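PDB 3ZS6: periplasmic oligopeptide-binding protein from Burkholderia pseudomallei, which probably binds oligopeptides in the periplasm as the solute-binding component of an ABC-type peptide transport system. Local coordinates for residues D62-L68 against Y132-T138; Y101-F107 against L148-L154. All coordinates share one frame; numbering follows the deposited sequence. Where two conformers were deposited one is given.

Interaction 1 (D62-L68 against Y132-T138)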
ATOM      1  N   ASP A  62      -8.319 -25.097   3.127  1.00 29.07           N
ATOM      2  CA  ASP A  62      -7.375 -24.379   3.985  1.00 30.41           C
ATOM      3  C   ASP A  62      -5.913 -24.702   3.692  1.00 30.57           C
ATOM      4  O   ASP A  62      -5.045 -24.422   4.515  1.00 27.18           O
ATOM      5  CB  ASP A  62      -7.660 -24.702   5.451  1.00 29.87           C
ATOM      6  CG  ASP A  62      -7.223 -26.102   5.825  1.00 39.66           C
ATOM      7  OD1 ASP A  62      -7.033 -26.925   4.903  1.00 45.59           O
ATOM      8  OD2 ASP A  62      -7.058 -26.380   7.031  1.00 40.08           O
ATOM      9  N   THR A  63      -5.637 -25.283   2.526  1.00 30.86           N
ATOM     10  CA  THR A  63      -4.302 -25.801   2.235  1.00 27.66           C
ATOM     11  C   THR A  63      -3.811 -25.475   0.825  1.00 29.38           C
ATOM     12  O   THR A  63      -4.478 -25.789  -0.161  1.00 30.72           O
ATOM     13  CB  THR A  63      -4.256 -27.323   2.422  1.00 29.18           C
ATOM     14  OG1 THR A  63      -4.654 -27.647   3.758  1.00 30.87           O
ATOM     15  CG2 THR A  63      -2.847 -27.856   2.170  1.00 27.68           C
ATOM     16  N   TRP A  64      -2.634 -24.851   0.748  1.00 25.37           N
ATOM     17  CA  TRP A  64      -1.961 -24.581  -0.525  1.00 17.09           C
ATOM     18  C   TRP A  64      -0.600 -25.278  -0.590  1.00 20.12           C
ATOM     19  O   TRP A  64       0.129 -25.342   0.402  1.00 28.54           O
ATOM     20  CB  TRP A  64      -1.754 -23.072  -0.718  1.00 18.27           C
ATOM     21  CG  TRP A  64      -3.011 -22.295  -0.995  1.00 21.53           C
ATOM     22  CD1 TRP A  64      -3.878 -21.774  -0.072  1.00 21.49           C
ATOM     23  CD2 TRP A  64      -3.536 -21.943  -2.282  1.00 18.48           C
ATOM     24  NE1 TRP A  64      -4.912 -21.128  -0.709  1.00 22.40           N
ATOM     25  CE2 TRP A  64      -4.724 -21.212  -2.064  1.00 18.90           C
ATOM     26  CE3 TRP A  64      -3.118 -22.181  -3.600  1.00 18.57           C
ATOM     27  CZ2 TRP A  64      -5.502 -20.719  -3.112  1.00 21.38           C
ATOM     28  CZ3 TRP A  64      -3.886 -21.688  -4.640  1.00 17.39           C
ATOM     29  CH2 TRP A  64      -5.065 -20.961  -4.390  1.00 25.68           C
ATOM     30  N   ILE A  65      -0.257 -25.794  -1.765  1.00 21.61           N
ATOM     31  CA  ILE A  65       1.052 -26.398  -1.989  1.00 23.59           C
ATOM     32  C   ILE A  65       1.807 -25.570  -3.027  1.00 22.40           C
ATOM     33  O   ILE A  65       1.268 -25.266  -4.088  1.00 23.06           O
ATOM     34  CB  ILE A  65       0.926 -27.852  -2.506  1.00 27.72           C
ATOM     35  CG1 ILE A  65       0.243 -28.741  -1.467  1.00 30.48           C
ATOM     36  CG2 ILE A  65       2.297 -28.426  -2.859  1.00 25.90           C
ATOM     37  CD1 ILE A  65       1.101 -29.036  -0.265  1.00 34.79           C
ATOM     38  N   PHE A  66       3.046 -25.199  -2.712  1.00 18.93           N
ATOM     39  CA  PHE A  66       3.902 -24.483  -3.654  1.00 15.44           C
ATOM     40  C   PHE A  66       5.099 -25.357  -4.010  1.00 16.40           C
ATOM     41  O   PHE A  66       5.828 -25.825  -3.132  1.00 18.99           O
ATOM     42  CB  PHE A  66       4.392 -23.146  -3.060  1.00 16.85           C
ATOM     43  CG  PHE A  66       3.294 -22.132  -2.843  1.00 18.70           C
ATOM     44  CD1 PHE A  66       2.544 -22.141  -1.676  1.00 17.63           C
ATOM     45  CD2 PHE A  66       3.014 -21.175  -3.803  1.00 16.88           C
ATOM     46  CE1 PHE A  66       1.540 -21.208  -1.466  1.00 19.71           C
ATOM     47  CE2 PHE A  66       2.007 -20.237  -3.603  1.00 21.67           C
ATOM     48  CZ  PHE A  66       1.267 -20.257  -2.432  1.00 23.24           C
ATOM     49  N   LYS A  67       5.292 -25.588  -5.300  1.00 22.21           N
ATOM     50  CA  LYS A  67       6.444 -26.349  -5.766  1.00 22.69           C
ATOM     51  C   LYS A  67       7.507 -25.376  -6.230  1.00 19.34           C
ATOM     52  O   LYS A  67       7.297 -24.619  -7.180  1.00 22.44           O
ATOM     53  CB  LYS A  67       6.055 -27.300  -6.903  1.00 26.81           C
ATOM     54  CG  LYS A  67       5.334 -28.553  -6.444  1.00 40.59           C
ATOM     55  CD  LYS A  67       6.203 -29.407  -5.515  1.00 47.61           C
ATOM     56  CE  LYS A  67       7.400 -30.022  -6.237  1.00 48.92           C
ATOM     57  NZ  LYS A  67       8.423 -29.006  -6.638  1.00 50.30           N
ATOM     58  N   LEU A  68       8.642 -25.379  -5.544  1.00 19.51           N
ATOM     59  CA  LEU A  68       9.713 -24.444  -5.864  1.00 18.42           C
ATOM     60  C   LEU A  68      10.579 -24.960  -7.015  1.00 25.62           C
ATOM     61  O   LEU A  68      10.780 -26.169  -7.170  1.00 24.12           O
ATOM     62  CB  LEU A  68      10.582 -24.175  -4.636  1.00 18.00           C
ATOM     63  CG  LEU A  68       9.876 -23.848  -3.321  1.00 20.68           C
ATOM     64  CD1 LEU A  68      10.903 -23.414  -2.289  1.00 22.46           C
ATOM     65  CD2 LEU A  68       8.801 -22.766  -3.509  1.00 18.16           C
ATOM     66  N   TYR A 132      12.074 -28.296  -1.706  1.00 24.50           N
ATOM     67  CA  TYR A 132      11.459 -27.654  -2.863  1.00 20.14           C
ATOM     68  C   TYR A 132       9.942 -27.732  -2.841  1.00 21.07           C
ATOM     69  O   TYR A 132       9.282 -27.525  -3.864  1.00 20.41           O
ATOM     70  CB  TYR A 132      11.996 -28.264  -4.158  1.00 22.82           C
ATOM     71  CG  TYR A 132      13.500 -28.172  -4.281  1.00 27.83           C
ATOM     72  CD1 TYR A 132      14.136 -26.939  -4.330  1.00 31.25           C
ATOM     73  CD2 TYR A 132      14.282 -29.318  -4.348  1.00 34.99           C
ATOM     74  CE1 TYR A 132      15.511 -26.848  -4.439  1.00 37.31           C
ATOM     75  CE2 TYR A 132      15.659 -29.241  -4.458  1.00 39.45           C
ATOM     76  CZ  TYR A 132      16.268 -28.003  -4.503  1.00 43.73           C
ATOM     77  OH  TYR A 132      17.638 -27.922  -4.616  1.00 50.24           O
ATOM     78  N   THR A 133       9.389 -28.038  -1.675  1.00 18.79           N
ATOM     79  CA  THR A 133       7.948 -28.176  -1.541  1.00 22.45           C
ATOM     80  C   THR A 133       7.470 -27.468  -0.278  1.00 23.92           C
ATOM     81  O   THR A 133       7.875 -27.823   0.833  1.00 23.52           O
ATOM     82  CB  THR A 133       7.525 -29.659  -1.468  1.00 25.65           C
ATOM     83  OG1 THR A 133       8.122 -30.393  -2.550  1.00 24.16           O
ATOM     84  CG2 THR A 133       6.012 -29.776  -1.544  1.00 28.61           C
ATOM     85  N   ILE A 134       6.615 -26.463  -0.453  1.00 20.05           N
ATOM     86  CA  ILE A 134       6.063 -25.721   0.679  1.00 18.31           C
ATOM     87  C   ILE A 134       4.575 -25.991   0.885  1.00 21.59           C
ATOM     88  O   ILE A 134       3.791 -25.974  -0.060  1.00 26.48           O
ATOM     89  CB  ILE A 134       6.269 -24.213   0.516  1.00 22.71           C
ATOM     90  CG1 ILE A 134       7.746 -23.868   0.689  1.00 22.79           C
ATOM     91  CG2 ILE A 134       5.399 -23.443   1.523  1.00 22.36           C
ATOM     92  CD1 ILE A 134       8.084 -22.438   0.343  1.00 25.18           C
ATOM     93  N   GLU A 135       4.195 -26.242   2.132  1.00 23.57           N
ATOM     94  CA  GLU A 135       2.790 -26.371   2.485  1.00 22.05           C
ATOM     95  C   GLU A 135       2.365 -25.201   3.377  1.00 24.36           C
ATOM     96  O   GLU A 135       2.979 -24.948   4.411  1.00 22.98           O
ATOM     97  CB  GLU A 135       2.537 -27.696   3.207  1.00 21.65           C
ATOM     98  CG  GLU A 135       1.104 -27.861   3.685  1.00 33.63           C
ATOM     99  CD  GLU A 135       0.937 -29.025   4.639  1.00 38.99           C
ATOM    100  OE1 GLU A 135       1.293 -28.875   5.825  1.00 42.76           O
ATOM    101  OE2 GLU A 135       0.455 -30.090   4.200  1.00 41.69           O
ATOM    102  N   VAL A 136       1.318 -24.492   2.969  1.00 24.20           N
ATOM    103  CA  VAL A 136       0.752 -23.431   3.798  1.00 24.15           C
ATOM    104  C   VAL A 136      -0.682 -23.753   4.215  1.00 23.94           C
ATOM    105  O   VAL A 136      -1.552 -23.990   3.369  1.00 26.32           O
ATOM    106  CB  VAL A 136       0.785 -22.056   3.087  1.00 21.48           C
ATOM    107  CG1 VAL A 136       0.175 -20.973   3.982  1.00 19.46           C
ATOM    108  CG2 VAL A 136       2.208 -21.691   2.714  1.00 19.77           C
ATOM    109  N   LYS A 137      -0.912 -23.782   5.523  1.00 21.45           N
ATOM    110  CA  LYS A 137      -2.253 -23.933   6.077  1.00 27.22           C
ATOM    111  C   LYS A 137      -2.777 -22.554   6.451  1.00 30.86           C
ATOM    112  O   LYS A 137      -2.070 -21.786   7.099  1.00 36.07           O
ATOM    113  CB  LYS A 137      -2.218 -24.813   7.328  1.00 24.50           C
ATOM    114  CG  LYS A 137      -1.745 -26.243   7.089  1.00 36.53           C
ATOM    115  CD  LYS A 137      -2.906 -27.164   6.760  1.00 32.52           C
ATOM    116  CE  LYS A 137      -2.433 -28.601   6.632  1.00 35.56           C
ATOM    117  NZ  LYS A 137      -3.556 -29.516   6.316  1.00 37.92           N
ATOM    118  N   THR A 138      -4.005 -22.242   6.048  1.00 29.73           N
ATOM    119  CA  THR A 138      -4.622 -20.961   6.381  1.00 28.19           C
ATOM    120  C   THR A 138      -5.736 -21.155   7.401  1.00 32.18           C
ATOM    121  O   THR A 138      -6.327 -22.232   7.478  1.00 33.10           O
ATOM    122  CB  THR A 138      -5.206 -20.265   5.136  1.00 25.49           C
ATOM    123  OG1 THR A 138      -6.133 -21.145   4.487  1.00 26.24           O
ATOM    124  CG2 THR A 138      -4.098 -19.888   4.160  1.00 25.89           C
TER
HETATM  125  O   HOH W   1      -6.644 -21.406   1.641  1.00 25.66           O
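Strands 63-68 and 133-137 pair antiparallel, with short-segment axes 4.8 Å apart and an angle of 161° between their directions. The hydrogen-bonded pairs are Trp64 with Val136 and Phe66 with Ile134; each is joined by two nearly straight N-H...O bonds, the straightest from Ile134 N to Phe66 O (177°). At one end Thr138 N bonds to Asp62 O. At the other, Tyr132 O takes two donors from opposite faces of its carbonyl plane: Leu68 N at 2.8 Å, and Lys67 NZ at 3.3 Å. The lysine chain bends at chi2, chi3 and chi4, bringing its ammonium back to that carbonyl, while its CD passes 3.7 Å from Thr133 OG1, itself hydrogen-bonded to Asp130 OD1.

On the same face Lys137 lies alongside Thr63, and its NZ makes a weak bond to Thr63 OG1. With chi1 at -57°, that hydroxyl sits beside the backbone N, where it also donates to Asp62 OD1 (2.7 Å) from above the carboxylate plane. Between these polar ends, Ile65 CD1 rests 4.0 Å from Glu135 CB.

The other face is largely apolar: Phe66 CE1 approaches Val136 CG2 obliquely, and Leu68 CD2 meets Ile134 CD1 at 3.9 Å. Near Thr138 a water spans Trp64 NE1, weakly bonded, and Thr138 OG1, which also bonds to Val140 O.

In the five-stranded antiparallel sheet both strands are interior, 63-68 in the middle beside 48-60, and 133-137 next to edge strand 126-128. Phe85 and Trp89 of helix 82-93 and Phe145 of helix 145-148 cover the apolar face.

Interaction 2 (Y101-F107 against L148-L154)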
ATOM      1  N   TYR A 101       3.909  -4.998   9.572  1.00 13.71           N
ATOM      2  CA  TYR A 101       3.142  -5.581   8.474  1.00 16.51           C
ATOM      3  C   TYR A 101       2.793  -7.043   8.677  1.00 13.31           C
ATOM      4  O   TYR A 101       2.881  -7.839   7.747  1.00 22.24           O
ATOM      5  CB  TYR A 101       3.860  -5.398   7.130  1.00 15.70           C
ATOM      6  CG  TYR A 101       2.937  -4.934   6.014  1.00 15.26           C
ATOM      7  CD1 TYR A 101       2.655  -3.582   5.846  1.00 11.46           C
ATOM      8  CD2 TYR A 101       2.340  -5.840   5.146  1.00 10.93           C
ATOM      9  CE1 TYR A 101       1.820  -3.143   4.843  1.00 14.74           C
ATOM     10  CE2 TYR A 101       1.492  -5.407   4.120  1.00 11.13           C
ATOM     11  CZ  TYR A 101       1.244  -4.049   3.980  1.00 12.62           C
ATOM     12  OH  TYR A 101       0.413  -3.578   2.990  1.00 10.96           O
ATOM     13  N   THR A 102       2.370  -7.395   9.886  1.00 15.27           N
ATOM     14  CA  THR A 102       1.963  -8.772  10.163  1.00 19.30           C
ATOM     15  C   THR A 102       0.656  -9.158   9.458  1.00 19.96           C
ATOM     16  O   THR A 102       0.285 -10.329   9.421  1.00 16.38           O
ATOM     17  CB  THR A 102       1.822  -9.022  11.679  1.00 20.17           C
ATOM     18  OG1 THR A 102       0.931  -8.055  12.240  1.00 14.39           O
ATOM     19  CG2 THR A 102       3.184  -8.917  12.376  1.00 13.85           C
ATOM     20  N   ILE A 103      -0.042  -8.175   8.896  1.00 23.22           N
ATOM     21  CA  ILE A 103      -1.343  -8.435   8.276  1.00 18.64           C
ATOM     22  C   ILE A 103      -1.289  -9.512   7.186  1.00 19.30           C
ATOM     23  O   ILE A 103      -2.213 -10.315   7.063  1.00 19.64           O
ATOM     24  CB  ILE A 103      -1.989  -7.149   7.707  1.00 16.81           C
ATOM     25  CG1 ILE A 103      -1.040  -6.466   6.715  1.00 21.08           C
ATOM     26  CG2 ILE A 103      -2.379  -6.192   8.852  1.00 19.37           C
ATOM     27  CD1 ILE A 103      -1.644  -5.271   5.992  1.00 16.97           C
ATOM     28  N   LEU A 104      -0.215  -9.536   6.400  1.00  9.10           N
ATOM     29  CA  LEU A 104      -0.123 -10.496   5.297  1.00 16.45           C
ATOM     30  C   LEU A 104       0.039 -11.945   5.755  1.00 20.03           C
ATOM     31  O   LEU A 104      -0.464 -12.861   5.108  1.00 26.65           O
ATOM     32  CB  LEU A 104       1.008 -10.128   4.320  1.00 18.47           C
ATOM     33  CG  LEU A 104       0.701  -8.958   3.385  1.00 18.90           C
ATOM     34  CD1 LEU A 104       1.825  -8.757   2.368  1.00 16.35           C
ATOM     35  CD2 LEU A 104      -0.626  -9.172   2.687  1.00 17.38           C
ATOM     36  N   VAL A 105       0.731 -12.154   6.869  1.00 17.54           N
ATOM     37  CA  VAL A 105       0.933 -13.508   7.368  1.00 25.12           C
ATOM     38  C   VAL A 105      -0.236 -13.922   8.261  1.00 20.63           C
ATOM     39  O   VAL A 105      -0.363 -15.077   8.659  1.00 20.05           O
ATOM     40  CB  VAL A 105       2.270 -13.636   8.126  1.00 27.65           C
ATOM     41  CG1 VAL A 105       2.145 -13.042   9.527  1.00 17.53           C
ATOM     42  CG2 VAL A 105       2.712 -15.095   8.183  1.00 24.17           C
ATOM     43  N   GLU A 106      -1.114 -12.971   8.541  1.00 19.73           N
ATOM     44  CA  GLU A 106      -2.219 -13.205   9.461  1.00 26.75           C
ATOM     45  C   GLU A 106      -3.182 -14.291   8.974  1.00 24.74           C
ATOM     46  O   GLU A 106      -3.862 -14.924   9.785  1.00 24.57           O
ATOM     47  CB  GLU A 106      -2.972 -11.899   9.723  1.00 29.69           C
ATOM     48  CG  GLU A 106      -3.430 -11.708  11.154  1.00 39.49           C
ATOM     49  CD  GLU A 106      -4.000 -10.318  11.391  1.00 47.40           C
ATOM     50  OE1 GLU A 106      -3.218  -9.345  11.378  1.00 47.33           O
ATOM     51  OE2 GLU A 106      -5.229 -10.199  11.579  1.00 49.40           O
ATOM     52  N   PHE A 107      -3.243 -14.513   7.663  1.00 28.86           N
ATOM     53  CA  PHE A 107      -4.135 -15.542   7.121  1.00 37.79           C
ATOM     54  C   PHE A 107      -3.597 -16.944   7.409  1.00 36.45           C
ATOM     55  O   PHE A 107      -4.339 -17.927   7.360  1.00 37.15           O
ATOM     56  CB  PHE A 107      -4.334 -15.382   5.608  1.00 52.22           C
ATOM     57  CG  PHE A 107      -5.053 -14.124   5.208  1.00 63.51           C
ATOM     58  CD1 PHE A 107      -5.327 -13.131   6.134  1.00 72.62           C
ATOM     59  CD2 PHE A 107      -5.459 -13.940   3.895  1.00 65.97           C
ATOM     60  CE1 PHE A 107      -5.989 -11.972   5.755  1.00 75.48           C
ATOM     61  CE2 PHE A 107      -6.123 -12.787   3.510  1.00 69.79           C
ATOM     62  CZ  PHE A 107      -6.388 -11.802   4.442  1.00 73.61           C
ATOM     63  N   LEU A 148      -1.105 -12.831  -2.377  1.00 14.82           N
ATOM     64  CA  LEU A 148      -0.454 -12.274  -1.198  1.00 17.38           C
ATOM     65  C   LEU A 148       1.048 -12.545  -1.189  1.00 16.26           C
ATOM     66  O   LEU A 148       1.834 -11.692  -0.771  1.00 15.82           O
ATOM     67  CB  LEU A 148      -1.092 -12.813   0.094  1.00 16.08           C
ATOM     68  CG  LEU A 148      -2.396 -12.139   0.552  1.00 18.21           C
ATOM     69  CD1 LEU A 148      -3.531 -12.421  -0.420  1.00 18.73           C
ATOM     70  CD2 LEU A 148      -2.773 -12.583   1.962  1.00 22.96           C
ATOM     71  N   THR A 149       1.435 -13.739  -1.641  1.00 12.56           N
ATOM     72  CA  THR A 149       2.828 -14.172  -1.607  1.00  8.78           C
ATOM     73  C   THR A 149       3.694 -13.393  -2.600  1.00 11.56           C
ATOM     74  O   THR A 149       4.917 -13.523  -2.595  1.00 15.14           O
ATOM     75  CB  THR A 149       2.959 -15.692  -1.919  1.00 12.53           C
ATOM     76  OG1 THR A 149       2.751 -15.915  -3.321  1.00 14.25           O
ATOM     77  CG2 THR A 149       1.938 -16.496  -1.127  1.00 15.27           C
ATOM     78  N   ALA A 150       3.067 -12.588  -3.454  1.00 14.72           N
ATOM     79  CA  ALA A 150       3.817 -11.757  -4.396  1.00 13.87           C
ATOM     80  C   ALA A 150       4.271 -10.416  -3.797  1.00 15.33           C
ATOM     81  O   ALA A 150       5.010  -9.667  -4.434  1.00 13.22           O
ATOM     82  CB  ALA A 150       3.009 -11.528  -5.684  1.00 11.83           C
ATOM     83  N   MET A 151       3.845 -10.105  -2.575  1.00 11.65           N
ATOM     84  CA  MET A 151       4.196  -8.841  -1.921  0.67 10.80           C
ATOM     85  C   MET A 151       5.521  -8.928  -1.155  1.00 11.14           C
ATOM     86  O   MET A 151       5.932 -10.008  -0.735  1.00 16.06           O
ATOM     87  CB  MET A 151       3.070  -8.406  -0.974  0.67  9.50           C
ATOM     88  CG  MET A 151       1.802  -7.907  -1.680  0.67 12.39           C
ATOM     89  SD  MET A 151       2.097  -6.484  -2.777  0.67 19.78           S
ATOM     90  CE  MET A 151       2.294  -7.284  -4.357  0.67  6.61           C
ATOM     91  N   ALA A 152       6.151  -7.781  -0.928  1.00  9.41           N
ATOM     92  CA  ALA A 152       7.487  -7.755  -0.333  1.00 14.22           C
ATOM     93  C   ALA A 152       7.629  -8.415   1.040  1.00 12.42           C
ATOM     94  O   ALA A 152       8.616  -9.103   1.291  1.00 14.06           O
ATOM     95  CB  ALA A 152       8.049  -6.331  -0.324  1.00 12.82           C
ATOM     96  N   PRO A 153       6.648  -8.220   1.935  1.00 10.14           N
ATOM     97  CA  PRO A 153       6.894  -8.785   3.264  1.00 12.02           C
ATOM     98  C   PRO A 153       6.863 -10.318   3.292  1.00 14.28           C
ATOM     99  O   PRO A 153       7.310 -10.888   4.286  1.00 11.90           O
ATOM    100  CB  PRO A 153       5.761  -8.198   4.119  1.00 10.43           C
ATOM    101  CG  PRO A 153       5.312  -6.958   3.358  1.00 15.07           C
ATOM    102  CD  PRO A 153       5.445  -7.372   1.908  1.00 12.29           C
ATOM    103  N   LEU A 154       6.361 -10.973   2.246  1.00 13.76           N
ATOM    104  CA  LEU A 154       6.392 -12.441   2.220  1.00 13.52           C
ATOM    105  C   LEU A 154       7.551 -13.022   1.397  1.00 14.20           C
ATOM    106  O   LEU A 154       7.658 -14.244   1.241  1.00 14.40           O
ATOM    107  CB  LEU A 154       5.036 -13.038   1.797  1.00 10.26           C
ATOM    108  CG  LEU A 154       3.866 -12.714   2.754  1.00 13.41           C
ATOM    109  CD1 LEU A 154       2.544 -13.303   2.257  1.00  8.81           C
ATOM    110  CD2 LEU A 154       4.154 -13.205   4.172  1.00 12.76           C
TER
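Pro153 CG comes obliquely to the Tyr101 ring, 3.6 Å from Tyr101 CD2. The same ring carries Ile103 CD1 over one face, 3.6 Å above the plane and offset toward the rim, while Leu104 CG lies in plane at its edge. This is loop-to-loop hydrophobic packing within a periplasmic binding protein: residues 102-107 coil helically without regular bonding, and facing them are a type I beta turn, Leu148 to Met151, and the 3-10 segment 152-154.

Leu104 fills the middle and divides its atoms among four neighbours. Its CD1 presses on Met151 CB (3.6 Å) and Pro153 CD, its CD2 turns to Leu148 CG, and its CB meets Leu154 CD1 at 4.1 Å. With CG anti to the carbonyl carbon (chi1 -76°) and chi2 extended, the two methyls go to separate partners. No hydrogen bond crosses the contact.

The Tyr101 hydroxyl reaches beyond it, bonding to Asp409 and weakly to the backbone of the bound peptide, so this apolar packing adjoins the ligand site. Helix 82-93 backs Val105 and Leu154 through Leu92. At the far end Phe107 and Leu148 cross at about a right angle, with Leu148 CD2 3.6 Å from Phe107 CD2 and 3.7 Å from Phe107 CE2.

The centre of interaction 1 lies about 25 Å from the chain's centre, that of the buried interaction 2 about 12 Å. Their chemistry differs accordingly: backbone hydrogen bonds, one more polar, partly exposed face and one buried, largely apolar face in the first, apolar side chains alone between the loops of the second. Their segments alternate along the chain, and the contacts touch directly, Thr138 CB packing 3.3 Å from Phe107 O and Phe66 CZ 4.0 Å from Thr149 CG2. Helix 82-93 serves both: Trp89 packs on Val136 and bonds through its NE1 to Leu154 O. Interaction 2 reaches the bound peptide through Tyr101.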